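Local coordinates for protein aminopeptidase N (Francisella tularensis subsp. tularensis, PDB 5DLL) that probably acts as a zinc-dependent M1-family aminopeptidase, removing N-terminal residues from intracellular peptides generated by protein breakdown, at residues A52-R57 and V98-V103; L72-K75 and H80-P83; P195-A200 and R319-D324. All coordinates share one frame; numbering follows the deposited sequence.

Interaction 1 (A52-R57 and V98-V103); sequences ANRENR and VPEKFV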
ATOM      1  N   ALA A  52     -18.153  25.818  23.980  1.00 50.58           N
ATOM      2  CA  ALA A  52     -19.375  25.049  23.763  1.00 45.36           C
ATOM      3  C   ALA A  52     -19.704  24.978  22.276  1.00 45.15           C
ATOM      4  O   ALA A  52     -19.663  25.998  21.589  1.00 44.21           O
ATOM      5  CB  ALA A  52     -20.528  25.679  24.530  1.00 44.99           C
ATOM      6  N   ASN A  53     -20.025  23.778  21.789  1.00 43.45           N
ATOM      7  CA  ASN A  53     -20.314  23.557  20.369  1.00 45.88           C
ATOM      8  C   ASN A  53     -21.787  23.794  20.038  1.00 50.69           C
ATOM      9  O   ASN A  53     -22.651  23.049  20.483  1.00 56.12           O
ATOM     10  CB  ASN A  53     -19.924  22.129  19.968  1.00 46.74           C
ATOM     11  CG  ASN A  53     -20.099  21.863  18.480  1.00 44.34           C
ATOM     12  OD1 ASN A  53     -20.284  22.783  17.685  1.00 51.40           O
ATOM     13  ND2 ASN A  53     -20.040  20.593  18.097  1.00 41.05           N
ATOM     14  N   ARG A  54     -22.061  24.805  19.221  1.00 60.30           N
ATOM     15  CA  ARG A  54     -23.438  25.170  18.868  1.00 68.88           C
ATOM     16  C   ARG A  54     -24.235  24.002  18.262  1.00 69.00           C
ATOM     17  O   ARG A  54     -25.448  23.905  18.460  1.00 60.13           O
ATOM     18  CB  ARG A  54     -23.435  26.373  17.907  1.00 72.14           C
ATOM     19  CG  ARG A  54     -24.779  27.074  17.715  1.00 80.62           C
ATOM     20  CD  ARG A  54     -25.486  27.390  19.030  1.00 92.28           C
ATOM     21  NE  ARG A  54     -24.568  27.895  20.054  1.00 96.98           N
ATOM     22  CZ  ARG A  54     -24.835  27.946  21.359  1.00 86.94           C
ATOM     23  NH1 ARG A  54     -26.008  27.535  21.838  1.00100.01           N
ATOM     24  NH2 ARG A  54     -23.920  28.417  22.198  1.00 72.89           N
ATOM     25  N   GLU A  55     -23.546  23.114  17.546  1.00 69.22           N
ATOM     26  CA  GLU A  55     -24.183  21.969  16.888  1.00 64.20           C
ATOM     27  C   GLU A  55     -24.612  20.842  17.845  1.00 65.63           C
ATOM     28  O   GLU A  55     -25.294  19.902  17.425  1.00 59.44           O
ATOM     29  CB  GLU A  55     -23.250  21.406  15.808  1.00 67.02           C
ATOM     30  CG  GLU A  55     -22.975  22.376  14.666  1.00 73.94           C
ATOM     31  CD  GLU A  55     -22.029  21.817  13.613  1.00 91.58           C
ATOM     32  OE1 GLU A  55     -21.569  20.661  13.759  1.00 89.68           O
ATOM     33  OE2 GLU A  55     -21.744  22.540  12.633  1.00 83.57           O
ATOM     34  N   ASN A  56     -24.205  20.926  19.113  1.00 60.79           N
ATOM     35  CA  ASN A  56     -24.629  19.969  20.142  1.00 57.10           C
ATOM     36  C   ASN A  56     -24.605  20.594  21.542  1.00 53.85           C
ATOM     37  O   ASN A  56     -23.540  20.730  22.140  1.00 48.32           O
ATOM     38  CB  ASN A  56     -23.740  18.720  20.092  1.00 53.71           C
ATOM     39  CG  ASN A  56     -24.103  17.689  21.148  1.00 50.24           C
ATOM     40  OD1 ASN A  56     -25.080  17.839  21.877  1.00 57.37           O
ATOM     41  ND2 ASN A  56     -23.314  16.630  21.227  1.00 50.09           N
ATOM     42  N   ARG A  57     -25.780  20.968  22.055  1.00 57.18           N
ATOM     43  CA  ARG A  57     -25.900  21.603  23.373  1.00 60.50           C
ATOM     44  C   ARG A  57     -26.944  20.916  24.262  1.00 67.15           C
ATOM     45  O   ARG A  57     -27.644  21.578  25.031  1.00 77.08           O
ATOM     46  CB  ARG A  57     -26.271  23.086  23.221  1.00 57.76           C
ATOM     47  CG  ARG A  57     -25.311  23.925  22.389  1.00 57.68           C
ATOM     48  CD  ARG A  57     -23.888  23.949  22.935  1.00 57.97           C
ATOM     49  NE  ARG A  57     -23.814  23.946  24.397  1.00 59.44           N
ATOM     50  CZ  ARG A  57     -23.175  23.039  25.139  1.00 59.09           C
ATOM     51  NH1 ARG A  57     -22.520  22.021  24.586  1.00 54.86           N
ATOM     52  NH2 ARG A  57     -23.185  23.155  26.462  1.00 77.06           N
ATOM     53  N   VAL A  98     -20.063  22.960  33.080  1.00 56.70           N
ATOM     54  CA  VAL A  98     -18.957  23.799  32.630  1.00 51.69           C
ATOM     55  C   VAL A  98     -19.517  25.014  31.889  1.00 53.10           C
ATOM     56  O   VAL A  98     -20.645  24.959  31.394  1.00 57.05           O
ATOM     57  CB  VAL A  98     -17.970  23.034  31.716  1.00 52.87           C
ATOM     58  CG1 VAL A  98     -17.463  21.775  32.404  1.00 50.71           C
ATOM     59  CG2 VAL A  98     -18.598  22.693  30.369  1.00 58.24           C
ATOM     60  N   PRO A  99     -18.740  26.112  31.814  1.00 52.15           N
ATOM     61  CA  PRO A  99     -19.189  27.318  31.100  1.00 54.64           C
ATOM     62  C   PRO A  99     -19.180  27.208  29.568  1.00 61.85           C
ATOM     63  O   PRO A  99     -18.664  26.235  29.007  1.00 56.06           O
ATOM     64  CB  PRO A  99     -18.189  28.401  31.548  1.00 56.06           C
ATOM     65  CG  PRO A  99     -17.409  27.813  32.676  1.00 55.03           C
ATOM     66  CD  PRO A  99     -17.449  26.330  32.492  1.00 53.23           C
ATOM     67  N   GLU A 100     -19.738  28.226  28.913  1.00 63.07           N
ATOM     68  CA  GLU A 100     -19.797  28.296  27.450  1.00 60.90           C
ATOM     69  C   GLU A 100     -18.409  28.463  26.828  1.00 60.19           C
ATOM     70  O   GLU A 100     -18.182  28.065  25.685  1.00 57.62           O
ATOM     71  CB  GLU A 100     -20.684  29.469  27.005  1.00 71.57           C
ATOM     72  CG  GLU A 100     -22.156  29.346  27.380  1.00 76.79           C
ATOM     73  CD  GLU A 100     -22.915  28.368  26.501  1.00 77.20           C
ATOM     74  OE1 GLU A 100     -22.889  28.530  25.265  1.00 66.07           O
ATOM     75  OE2 GLU A 100     -23.549  27.441  27.050  1.00 79.83           O
ATOM     76  N   LYS A 101     -17.495  29.074  27.579  1.00 62.38           N
ATOM     77  CA  LYS A 101     -16.144  29.348  27.099  1.00 64.21           C
ATOM     78  C   LYS A 101     -15.201  29.390  28.297  1.00 60.79           C
ATOM     79  O   LYS A 101     -15.438  30.140  29.247  1.00 69.65           O
ATOM     80  CB  LYS A 101     -16.124  30.685  26.351  1.00 69.18           C
ATOM     81  CG  LYS A 101     -15.036  30.818  25.297  1.00 71.80           C
ATOM     82  CD  LYS A 101     -15.288  32.031  24.408  1.00 77.69           C
ATOM     83  CE  LYS A 101     -14.318  32.101  23.237  1.00 75.79           C
ATOM     84  NZ  LYS A 101     -12.910  32.328  23.669  1.00 68.60           N
ATOM     85  N   PHE A 102     -14.147  28.577  28.261  1.00 56.43           N
ATOM     86  CA  PHE A 102     -13.225  28.466  29.398  1.00 52.56           C
ATOM     87  C   PHE A 102     -11.865  27.865  29.032  1.00 50.02           C
ATOM     88  O   PHE A 102     -11.692  27.273  27.966  1.00 46.31           O
ATOM     89  CB  PHE A 102     -13.863  27.637  30.522  1.00 46.39           C
ATOM     90  CG  PHE A 102     -14.152  26.204  30.140  1.00 44.96           C
ATOM     91  CD1 PHE A 102     -15.291  25.877  29.414  1.00 44.93           C
ATOM     92  CD2 PHE A 102     -13.295  25.179  30.523  1.00 48.11           C
ATOM     93  CE1 PHE A 102     -15.564  24.565  29.066  1.00 38.41           C
ATOM     94  CE2 PHE A 102     -13.568  23.862  30.183  1.00 41.91           C
ATOM     95  CZ  PHE A 102     -14.702  23.557  29.450  1.00 38.87           C
ATOM     96  N   VAL A 103     -10.910  28.027  29.942  1.00 48.51           N
ATOM     97  CA  VAL A 103      -9.596  27.404  29.823  1.00 44.74           C
ATOM     98  C   VAL A 103      -9.447  26.352  30.927  1.00 48.07           C
ATOM     99  O   VAL A 103      -9.744  26.616  32.096  1.00 51.31           O
ATOM    100  CB  VAL A 103      -8.437  28.437  29.855  1.00 44.20           C
ATOM    101  CG1 VAL A 103      -8.658  29.515  30.907  1.00 46.80           C
ATOM    102  CG2 VAL A 103      -7.095  27.748  30.067  1.00 41.85           C
TER
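Ala52 and Glu100 meet at one end of an antiparallel strand pair, 42-52 with 101-110, in the mixed beta sheet of the M1 N-terminal domain. The backbone evidence is the bond from Ala52 N to Glu100 O, 2.8 Å and nearly straight at 171°. Immediately beyond it a type I beta turn, Asn53 to Asn56, carries the chain away; Arg54 lies within this turn and Arg57 directly after it.

The side chain of Glu100 leads from its CB back toward Ala52. CG lies beside the backbone N, and a bend about the CB-CG bond folds the carboxylate over to the turn. CD comes to 4.1 Å from the Ala52 CB, and OE1 also lies close to that methyl. At the tip, OE1 forms a salt bridge with Arg54 NH2 at 3.2 Å. OE1 comes in at the edge of the guanidinium, near its plane. The N-H...O angle is 138°, so this bond is less straight than the backbone one.

OE2 has Arg57 NH2 at 4.3 Å, too far apart for a salt bridge, though the charges would still attract. The guanidinium of Arg57 has its own ties: Tyr26 makes a cation-pi contact with Arg57, NH1 donates to the carbonyl O of Asn56, and the methyl CB of Ala52 sits 3.7 Å above the guanidinium plane, over its centre.

Interaction 2 (L72-K75 and H80-P83); sequences LSIK and HLSP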
ATOM      1  N   LEU A  72      -2.097  15.118  38.710  1.00 39.86           N
ATOM      2  CA  LEU A  72      -1.500  15.861  39.819  1.00 43.26           C
ATOM      3  C   LEU A  72      -2.211  17.179  40.106  1.00 44.82           C
ATOM      4  O   LEU A  72      -2.096  17.715  41.206  1.00 56.82           O
ATOM      5  CB  LEU A  72      -0.025  16.154  39.533  1.00 43.52           C
ATOM      6  CG  LEU A  72       0.845  14.954  39.168  1.00 44.34           C
ATOM      7  CD1 LEU A  72       2.274  15.401  38.912  1.00 42.97           C
ATOM      8  CD2 LEU A  72       0.791  13.904  40.267  1.00 48.75           C
ATOM      9  N   SER A  73      -2.923  17.717  39.120  1.00 44.29           N
ATOM     10  CA  SER A  73      -3.541  19.035  39.265  1.00 46.67           C
ATOM     11  C   SER A  73      -4.572  19.302  38.180  1.00 42.83           C
ATOM     12  O   SER A  73      -4.448  18.810  37.058  1.00 47.94           O
ATOM     13  CB  SER A  73      -2.476  20.139  39.228  1.00 45.84           C
ATOM     14  OG  SER A  73      -3.077  21.422  39.225  1.00 47.51           O
ATOM     15  N   ILE A  74      -5.580  20.095  38.529  1.00 40.90           N
ATOM     16  CA  ILE A  74      -6.636  20.476  37.598  1.00 40.61           C
ATOM     17  C   ILE A  74      -7.257  21.806  38.023  1.00 43.75           C
ATOM     18  O   ILE A  74      -7.670  21.974  39.176  1.00 44.76           O
ATOM     19  CB  ILE A  74      -7.717  19.377  37.477  1.00 43.10           C
ATOM     20  CG1 ILE A  74      -8.807  19.795  36.486  1.00 45.15           C
ATOM     21  CG2 ILE A  74      -8.336  19.046  38.831  1.00 49.42           C
ATOM     22  CD1 ILE A  74      -9.741  18.666  36.107  1.00 49.61           C
ATOM     23  N   LYS A  75      -7.300  22.751  37.084  1.00 43.81           N
ATOM     24  CA  LYS A  75      -7.876  24.072  37.322  1.00 44.60           C
ATOM     25  C   LYS A  75      -8.731  24.483  36.132  1.00 42.93           C
ATOM     26  O   LYS A  75      -8.342  24.274  34.987  1.00 39.75           O
ATOM     27  CB  LYS A  75      -6.773  25.113  37.533  1.00 47.10           C
ATOM     28  CG  LYS A  75      -5.695  24.691  38.517  1.00 50.75           C
ATOM     29  CD  LYS A  75      -4.841  25.870  38.955  1.00 58.55           C
ATOM     30  CE  LYS A  75      -4.004  26.423  37.816  1.00 62.38           C
ATOM     31  NZ  LYS A  75      -3.005  27.410  38.312  1.00 65.06           N
ATOM     32  N   HIS A  80      -8.681  26.248  41.006  1.00 56.71           N
ATOM     33  CA  HIS A  80      -8.645  24.796  41.246  1.00 55.20           C
ATOM     34  C   HIS A  80     -10.037  24.183  41.339  1.00 55.10           C
ATOM     35  O   HIS A  80     -10.979  24.825  41.804  1.00 57.91           O
ATOM     36  CB  HIS A  80      -7.878  24.473  42.533  1.00 54.76           C
ATOM     37  CG  HIS A  80      -6.391  24.523  42.379  1.00 58.62           C
ATOM     38  ND1 HIS A  80      -5.632  23.401  42.124  1.00 65.69           N
ATOM     39  CD2 HIS A  80      -5.523  25.560  42.443  1.00 61.92           C
ATOM     40  CE1 HIS A  80      -4.360  23.744  42.036  1.00 70.27           C
ATOM     41  NE2 HIS A  80      -4.266  25.048  42.227  1.00 68.44           N
ATOM     42  N   LEU A  81     -10.159  22.936  40.890  1.00 56.02           N
ATOM     43  CA  LEU A  81     -11.390  22.172  41.069  1.00 59.67           C
ATOM     44  C   LEU A  81     -11.245  21.220  42.247  1.00 58.01           C
ATOM     45  O   LEU A  81     -10.217  20.553  42.399  1.00 57.93           O
ATOM     46  CB  LEU A  81     -11.730  21.373  39.813  1.00 54.83           C
ATOM     47  CG  LEU A  81     -12.120  22.162  38.564  1.00 53.25           C
ATOM     48  CD1 LEU A  81     -12.468  21.196  37.442  1.00 51.56           C
ATOM     49  CD2 LEU A  81     -13.285  23.100  38.841  1.00 56.90           C
ATOM     50  N   SER A  82     -12.281  21.169  43.078  1.00 62.65           N
ATOM     51  CA  SER A  82     -12.327  20.252  44.211  1.00 71.75           C
ATOM     52  C   SER A  82     -12.727  18.860  43.720  1.00 76.07           C
ATOM     53  O   SER A  82     -13.363  18.740  42.673  1.00 67.27           O
ATOM     54  CB  SER A  82     -13.340  20.749  45.244  1.00 74.56           C
ATOM     55  OG  SER A  82     -14.615  20.958  44.652  1.00 67.77           O
ATOM     56  N   PRO A  83     -12.364  17.803  44.474  1.00 84.76           N
ATOM     57  CA  PRO A  83     -12.779  16.429  44.153  1.00 78.35           C
ATOM     58  C   PRO A  83     -14.281  16.246  43.879  1.00 69.97           C
ATOM     59  O   PRO A  83     -14.657  15.333  43.146  1.00 61.24           O
ATOM     60  CB  PRO A  83     -12.374  15.646  45.403  1.00 85.33           C
ATOM     61  CG  PRO A  83     -11.194  16.384  45.934  1.00 90.06           C
ATOM     62  CD  PRO A  83     -11.398  17.835  45.591  1.00 86.71           C
TER
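Lys75 and His80 face each other as an antiparallel non-hydrogen-bonded pair, CA to CA 4.1 Å, in the beta hairpin made by strands 70-76 and 79-80. The hairpin belongs to the mixed sheet of the M1 N-terminal domain, where strand 70-76 also pairs antiparallel with strand 101-110. There Leu72 and Ser73 both stand opposite Val107, which makes a classic beta bulge.

Of hydrogen bonds, one spans the two segments: Leu81 N donates to Ile74 O at 3.2 Å. Its N-H points almost straight at the oxygen (168°), although the donor is tilted off the carbonyl plane. It carries the pairing one residue past the Lys75-His80 bridge.

The aromatic contact is a CH-pi interaction between the lysine chain and the imidazole. Lys75 CD lies 3.6 Å from the centroid of the His80 ring, 19° off the ring normal, and therefore over the face, displaced toward the NE2 side. The lysine runs extended about its CB-CG bond, which lays CG and CD along the ring, and then bends about CG-CD. Lys75 NZ and His80 NE2 are not in contact. The ring is thus met by methylenes and not by the ammonium.

Apolar packing occupies the other side of the hairpin, where Ile74 and Leu81 converge. Phe86, from the loop that follows, touches both side chains, and Leu104 of strand 101-110 adds to the cover of Ile74. Ile74 is buried, whereas His80 is exposed, so the two sides of the hairpin differ in character. The ends of the branches set the spacing: Leu81 CD1 lies 4.0 Å from Ile74 CD1.

Interaction 3 (P195-A200 and R319-D324); sequences PCYLFA and RVTCRD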
ATOM      1  N   PRO A 195      -6.388  17.526  14.211  1.00 39.21           N
ATOM      2  CA  PRO A 195      -6.789  16.561  15.233  1.00 38.88           C
ATOM      3  C   PRO A 195      -5.564  15.987  15.948  1.00 37.83           C
ATOM      4  O   PRO A 195      -4.466  15.995  15.397  1.00 43.57           O
ATOM      5  CB  PRO A 195      -7.528  15.487  14.434  1.00 38.26           C
ATOM      6  CG  PRO A 195      -6.946  15.557  13.066  1.00 39.38           C
ATOM      7  CD  PRO A 195      -6.519  16.979  12.844  1.00 38.72           C
ATOM      8  N   CYS A 196      -5.747  15.494  17.166  1.00 40.44           N
ATOM      9  CA  CYS A 196      -4.616  15.071  17.986  1.00 37.83           C
ATOM     10  C   CYS A 196      -3.873  13.833  17.465  1.00 37.69           C
ATOM     11  O   CYS A 196      -2.714  13.635  17.821  1.00 39.77           O
ATOM     12  CB  CYS A 196      -5.050  14.855  19.443  1.00 38.90           C
ATOM     13  SG  CYS A 196      -6.446  13.734  19.692  1.00 38.02           S
ATOM     14  N   TYR A 197      -4.506  13.016  16.620  1.00 36.38           N
ATOM     15  CA  TYR A 197      -3.853  11.803  16.105  1.00 35.24           C
ATOM     16  C   TYR A 197      -2.636  12.123  15.229  1.00 34.73           C
ATOM     17  O   TYR A 197      -1.794  11.252  14.976  1.00 38.62           O
ATOM     18  CB  TYR A 197      -4.852  10.895  15.364  1.00 37.20           C
ATOM     19  CG  TYR A 197      -5.198  11.303  13.942  1.00 38.69           C
ATOM     20  CD1 TYR A 197      -4.376  10.943  12.875  1.00 39.16           C
ATOM     21  CD2 TYR A 197      -6.359  12.021  13.661  1.00 38.57           C
ATOM     22  CE1 TYR A 197      -4.687  11.305  11.569  1.00 40.15           C
ATOM     23  CE2 TYR A 197      -6.681  12.385  12.358  1.00 40.99           C
ATOM     24  CZ  TYR A 197      -5.839  12.027  11.314  1.00 40.85           C
ATOM     25  OH  TYR A 197      -6.141  12.386  10.019  1.00 38.65           O
ATOM     26  N   LEU A 198      -2.548  13.375  14.781  1.00 34.70           N
ATOM     27  CA  LEU A 198      -1.398  13.873  14.022  1.00 34.64           C
ATOM     28  C   LEU A 198      -0.368  14.583  14.887  1.00 33.99           C
ATOM     29  O   LEU A 198       0.607  15.133  14.363  1.00 38.94           O
ATOM     30  CB  LEU A 198      -1.867  14.847  12.946  1.00 32.70           C
ATOM     31  CG  LEU A 198      -2.831  14.244  11.942  1.00 32.85           C
ATOM     32  CD1 LEU A 198      -3.468  15.365  11.153  1.00 35.46           C
ATOM     33  CD2 LEU A 198      -2.117  13.251  11.038  1.00 32.86           C
ATOM     34  N   PHE A 199      -0.575  14.591  16.197  1.00 34.19           N
ATOM     35  CA  PHE A 199       0.411  15.161  17.096  1.00 34.80           C
ATOM     36  C   PHE A 199       1.600  14.206  17.188  1.00 36.19           C
ATOM     37  O   PHE A 199       1.419  12.982  17.240  1.00 41.18           O
ATOM     38  CB  PHE A 199      -0.170  15.420  18.492  1.00 33.76           C
ATOM     39  CG  PHE A 199       0.877  15.729  19.515  1.00 33.54           C
ATOM     40  CD1 PHE A 199       1.500  14.704  20.219  1.00 34.41           C
ATOM     41  CD2 PHE A 199       1.283  17.030  19.737  1.00 32.93           C
ATOM     42  CE1 PHE A 199       2.496  14.977  21.137  1.00 33.92           C
ATOM     43  CE2 PHE A 199       2.279  17.311  20.658  1.00 33.96           C
ATOM     44  CZ  PHE A 199       2.885  16.285  21.358  1.00 33.86           C
ATOM     45  N   ALA A 200       2.808  14.768  17.206  1.00 33.65           N
ATOM     46  CA  ALA A 200       4.022  13.982  17.422  1.00 33.43           C
ATOM     47  C   ALA A 200       5.078  14.737  18.224  1.00 36.56           C
ATOM     48  O   ALA A 200       5.164  15.973  18.175  1.00 34.49           O
ATOM     49  CB  ALA A 200       4.603  13.522  16.095  1.00 33.55           C
ATOM     50  N   ARG A 319      -4.589  18.820   6.829  1.00 39.21           N
ATOM     51  CA  ARG A 319      -5.183  20.137   6.650  1.00 37.96           C
ATOM     52  C   ARG A 319      -6.712  20.042   6.566  1.00 35.41           C
ATOM     53  O   ARG A 319      -7.419  20.866   7.141  1.00 35.55           O
ATOM     54  CB  ARG A 319      -4.594  20.800   5.413  1.00 37.55           C
ATOM     55  CG  ARG A 319      -4.705  22.304   5.420  1.00 40.89           C
ATOM     56  CD  ARG A 319      -3.657  22.976   6.288  1.00 39.03           C
ATOM     57  NE  ARG A 319      -3.879  24.419   6.268  1.00 41.39           N
ATOM     58  CZ  ARG A 319      -3.281  25.283   5.451  1.00 44.15           C
ATOM     59  NH1 ARG A 319      -2.367  24.892   4.571  1.00 52.79           N
ATOM     60  NH2 ARG A 319      -3.594  26.567   5.524  1.00 52.08           N
ATOM     61  N   VAL A 320      -7.202  19.035   5.848  1.00 33.56           N
ATOM     62  CA  VAL A 320      -8.603  18.619   5.906  1.00 34.06           C
ATOM     63  C   VAL A 320      -8.605  17.149   6.286  1.00 34.24           C
ATOM     64  O   VAL A 320      -8.013  16.333   5.575  1.00 34.25           O
ATOM     65  CB  VAL A 320      -9.316  18.775   4.548  1.00 37.38           C
ATOM     66  CG1 VAL A 320     -10.809  18.488   4.689  1.00 37.31           C
ATOM     67  CG2 VAL A 320      -9.073  20.165   3.969  1.00 37.97           C
ATOM     68  N   THR A 321      -9.275  16.817   7.391  1.00 33.24           N
ATOM     69  CA  THR A 321      -9.221  15.469   7.970  1.00 34.42           C
ATOM     70  C   THR A 321     -10.564  14.723   7.892  1.00 37.34           C
ATOM     71  O   THR A 321     -11.543  15.231   7.343  1.00 36.52           O
ATOM     72  CB  THR A 321      -8.717  15.517   9.437  1.00 34.72           C
ATOM     73  OG1 THR A 321      -8.304  14.208   9.852  1.00 33.26           O
ATOM     74  CG2 THR A 321      -9.786  16.059  10.398  1.00 33.67           C
ATOM     75  N   CYS A 322     -10.588  13.500   8.420  1.00 40.97           N
ATOM     76  CA  CYS A 322     -11.823  12.719   8.512  1.00 44.99           C
ATOM     77  C   CYS A 322     -12.600  13.086   9.782  1.00 43.85           C
ATOM     78  O   CYS A 322     -12.010  13.313  10.835  1.00 39.38           O
ATOM     79  CB  CYS A 322     -11.525  11.209   8.471  1.00 48.08           C
ATOM     80  SG  CYS A 322     -10.271  10.602   9.636  1.00 47.02           S
ATOM     81  N   ARG A 323     -13.927  13.147   9.661  1.00 45.63           N
ATOM     82  CA  ARG A 323     -14.822  13.464  10.781  1.00 42.41           C
ATOM     83  C   ARG A 323     -14.855  12.329  11.797  1.00 45.16           C
ATOM     84  O   ARG A 323     -14.848  12.565  13.011  1.00 45.34           O
ATOM     85  CB  ARG A 323     -16.231  13.710  10.248  1.00 44.19           C
ATOM     86  CG  ARG A 323     -17.251  14.132  11.290  1.00 45.75           C
ATOM     87  CD  ARG A 323     -18.660  13.995  10.741  1.00 45.44           C
ATOM     88  NE  ARG A 323     -19.068  12.595  10.638  1.00 44.15           N
ATOM     89  CZ  ARG A 323     -20.272  12.183  10.246  1.00 47.47           C
ATOM     90  NH1 ARG A 323     -21.217  13.060   9.911  1.00 48.32           N
ATOM     91  NH2 ARG A 323     -20.536  10.880  10.192  1.00 47.65           N
ATOM     92  N   ASP A 324     -14.913  11.101  11.285  1.00 42.01           N
ATOM     93  CA  ASP A 324     -14.855   9.896  12.104  1.00 43.34           C
ATOM     94  C   ASP A 324     -14.036   8.831  11.372  1.00 43.21           C
ATOM     95  O   ASP A 324     -13.630   9.039  10.233  1.00 43.01           O
ATOM     96  CB  ASP A 324     -16.270   9.398  12.406  1.00 47.22           C
ATOM     97  CG  ASP A 324     -17.080   9.137  11.147  1.00 50.37           C
ATOM     98  OD1 ASP A 324     -16.657   8.288  10.331  1.00 50.02           O
ATOM     99  OD2 ASP A 324     -18.140   9.778  10.974  1.00 46.47           O
TER
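The Tyr197 ring carries the CG of its neighbour Leu198 on one face, 3.5 Å above the plane and offset toward the rim, while Thr321 OG1 lies in plane at its edge. Trp325 makes an edge-to-face ring contact with the same tyrosine. A second flat group, the Arg323 guanidinium, is paired with Asp324 inside 319-324 and does not meet 195-200.

The polar contact across the segments is the hydrogen bond between Tyr197 OH and Thr321 OG1, 2.8 Å, in which either hydroxyl could be the donor. Thr321 places OG1 there because it stands anti to the backbone N (chi1 -163°). Tyr197 and Thr321 run alongside in opposite senses; Thr321 OG1 also lies 3.5 Å from Tyr197 CE2. Pro195 turns its ring carbon CG to Thr321, 3.7 Å from OG1, with the methyl CG2 also near. Met150 of strand 150-160 touches both Pro195 and Thr321.

The contact joins a 3-10 turn at 196-198, in the N-terminal domain range, to the short strand 321-322 of the catalytic M1 range, which pairs in parallel with strand 427-428. Tyr197, Pro195 and Thr321 are all buried. The two hydroxyls share one neutral hydrogen bond, and Thr321 OG1 has a second, weak one to Gly317 O, within the catalytic range. The chemistry implies a buried, uncharged polar link beside the apolar proline ring, one that needs no ionised partner between the N-terminal and catalytic ranges.

How the interactions relate
Interactions 1 and 2 belong to one sheet of the N-terminal domain, because strands 70-76 and 101-110 are neighbours in it; their centres are about 20 Å apart, and along the chain 72-75 with 80-83 falls between 52-57 and 98-103. Interaction 3 follows later in sequence and links this domain range to the catalytic one. Its centre lies about 21 Å from that of interaction 1 and about 29 Å from that of interaction 2. It alone approaches the active site: the Tyr197 side chain is about 9 Å from the zinc ion and about 6 Å from the side chain of zinc ligand His313. Near interaction 2, Ser73's side chain is about 8 Å from the bound sodium ion.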